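Local structure of endo-alpha-(1->5)-L-arabinanase (6B7K) at residues Y220-Y224 with G247-S252. The protein probably hydrolyses internal alpha-(1->5)-arabinofuranosidic linkages of arabinans, as a calcium-containing member of glycoside hydrolase family 43. Numbering follows the deposited sequence.
Sequences YKIAY and GTILDS
A classic beta bulge interrupts the pairing of the two outer strands of one blade of the five-bladed GH43 beta-propeller, and it shows how an antiparallel edge strand can take in an extra residue without losing its partner. L250 and D251 both face I222. The carbonyl oxygen of I222 accepts L250 N at 2.6 Å and D251 N more weakly at 3.5 Å; in return I222 N donates to D251 O at 3.1 Å. Beyond the bulge the regular register resumes: A223 and I249 form a non-hydrogen-bonded pair, and Y224 N reaches T248 O at 3.1 Å.

The Y224 ring meets T248 with a face and L250 with its edge. With CG set between its own backbone N and carbonyl carbon (chi1 53°), the ring swings back over the partner strand. T248 lies over one face, its CB 4.2 Å from the ring centroid in a CH-pi contact, while L250 CB comes in at the ring edge, 3.5 Å from Y224 CE1. T248 OG1 also donates to Y224 O at 3.1 Å, from above the carbonyl plane. A serine in place of Y224 would probably strip T248 and L250 of their shared aromatic surface and open a gap beside the bulge.

On the face of A223 and I249, K221 CD rests on I249 CD1 while its ammonium pairs with D210. On the I222 side of the sheet, D251 forms a salt bridge with R273 of the adjoining blade. Backbone bonds thus fix the register, a few side-chain contacts, chiefly those of Y224, add to them, and D251 ties the edge strand to the next blade, while K221 is held within its own.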
loop_
_atom_site.group_PDB
_atom_site.type_symbol
_atom_site.label_atom_id
_atom_site.label_comp_id
_atom_site.label_asym_id
_atom_site.label_seq_id
_atom_site.Cartn_x
_atom_site.Cartn_y
_atom_site.Cartn_z
ATOM N N TYR A 220 -2.778 -1.696 -15.141
ATOM C CA TYR A 220 -2.312 -1.242 -13.844
ATOM C C TYR A 220 -0.945 -0.605 -14.030
ATOM O O TYR A 220 -0.051 -1.208 -14.636
ATOM C CB TYR A 220 -2.249 -2.412 -12.847
ATOM C CG TYR A 220 -2.722 -2.117 -11.428
ATOM C CD1 TYR A 220 -3.519 -1.015 -11.147
ATOM C CD2 TYR A 220 -2.367 -2.953 -10.368
ATOM C CE1 TYR A 220 -3.950 -0.753 -9.853
ATOM C CE2 TYR A 220 -2.790 -2.695 -9.072
ATOM C CZ TYR A 220 -3.576 -1.596 -8.822
ATOM O OH TYR A 220 -3.996 -1.352 -7.535
ATOM N N LYS A 221 -0.775 0.602 -13.501
ATOM C CA LYS A 221 0.462 1.346 -13.656
ATOM C C LYS A 221 0.921 1.857 -12.298
ATOM O O LYS A 221 0.177 1.833 -11.317
ATOM C CB LYS A 221 0.291 2.507 -14.641
ATOM C CG LYS A 221 -0.040 2.065 -16.049
ATOM C CD LYS A 221 -0.501 3.253 -16.868
ATOM C CE LYS A 221 -1.048 2.808 -18.208
ATOM N NZ LYS A 221 -2.239 1.937 -18.031
ATOM N N ILE A 222 2.169 2.314 -12.254
ATOM C CA ILE A 222 2.769 2.891 -11.056
ATOM C C ILE A 222 3.274 4.280 -11.418
ATOM O O ILE A 222 4.116 4.424 -12.314
ATOM C CB ILE A 222 3.911 2.021 -10.508
ATOM C CG1 ILE A 222 3.372 0.670 -10.032
ATOM C CG2 ILE A 222 4.635 2.742 -9.380
ATOM C CD1 ILE A 222 4.450 -0.284 -9.576
ATOM N N ALA A 223 2.757 5.296 -10.729
ATOM C CA ALA A 223 3.107 6.684 -10.988
ATOM C C ALA A 223 3.510 7.361 -9.687
ATOM O O ALA A 223 3.034 6.997 -8.608
ATOM C CB ALA A 223 1.943 7.446 -11.634
ATOM N N TYR A 224 4.380 8.362 -9.799
ATOM C CA TYR A 224 4.965 9.014 -8.636
ATOM C C TYR A 224 4.930 10.528 -8.796
ATOM O O TYR A 224 4.732 11.057 -9.893
ATOM C CB TYR A 224 6.410 8.543 -8.399
ATOM C CG TYR A 224 7.310 8.667 -9.608
ATOM C CD1 TYR A 224 7.346 7.672 -10.574
ATOM C CD2 TYR A 224 8.128 9.775 -9.779
ATOM C CE1 TYR A 224 8.164 7.777 -11.680
ATOM C CE2 TYR A 224 8.955 9.887 -10.883
ATOM C CZ TYR A 224 8.966 8.885 -11.831
ATOM O OH TYR A 224 9.782 8.988 -12.933
ATOM N N GLY A 247 0.974 12.287 -12.848
ATOM C CA GLY A 247 1.641 11.051 -12.495
ATOM C C GLY A 247 2.627 10.614 -13.559
ATOM O O GLY A 247 2.225 10.200 -14.650
ATOM N N THR A 248 3.919 10.722 -13.265
ATOM C CA THR A 248 4.943 10.180 -14.150
ATOM C C THR A 248 5.027 8.673 -13.935
ATOM O O THR A 248 5.250 8.213 -12.811
ATOM C CB THR A 248 6.292 10.840 -13.886
ATOM O OG1 THR A 248 6.518 10.908 -12.475
ATOM C CG2 THR A 248 6.327 12.240 -14.477
ATOM N N ILE A 249 4.847 7.910 -15.007
ATOM C CA ILE A 249 4.737 6.460 -14.909
ATOM C C ILE A 249 6.119 5.861 -14.675
ATOM O O ILE A 249 7.043 6.070 -15.468
ATOM C CB ILE A 249 4.084 5.872 -16.166
ATOM C CG1 ILE A 249 2.612 6.286 -16.229
ATOM C CG2 ILE A 249 4.223 4.359 -16.182
ATOM C CD1 ILE A 249 1.907 5.834 -17.484
ATOM N N LEU A 250 6.261 5.117 -13.581
ATOM C CA LEU A 250 7.496 4.407 -13.284
ATOM C C LEU A 250 7.521 3.013 -13.888
ATOM O O LEU A 250 8.601 2.503 -14.213
ATOM C CB LEU A 250 7.697 4.304 -11.769
ATOM C CG LEU A 250 8.982 3.637 -11.278
ATOM C CD1 LEU A 250 10.205 4.422 -11.731
ATOM C CD2 LEU A 250 8.961 3.490 -9.766
ATOM N N ASP A 251 6.357 2.390 -14.049
ATOM C CA ASP A 251 6.287 1.028 -14.571
ATOM C C ASP A 251 4.895 0.795 -15.135
ATOM O O ASP A 251 3.904 0.915 -14.406
ATOM C CB ASP A 251 6.606 0.014 -13.473
ATOM C CG ASP A 251 6.655 -1.407 -13.991
ATOM O OD1 ASP A 251 6.743 -1.592 -15.223
ATOM O OD2 ASP A 251 6.599 -2.341 -13.164
ATOM N N SER A 252 4.817 0.466 -16.424
ATOM C CA SER A 252 3.560 0.092 -17.054
ATOM C C SER A 252 3.500 -1.377 -17.447
ATOM O O SER A 252 2.445 -1.837 -17.895
ATOM C CB SER A 252 3.306 0.964 -18.295
ATOM O OG SER A 252 4.455 1.029 -19.124
#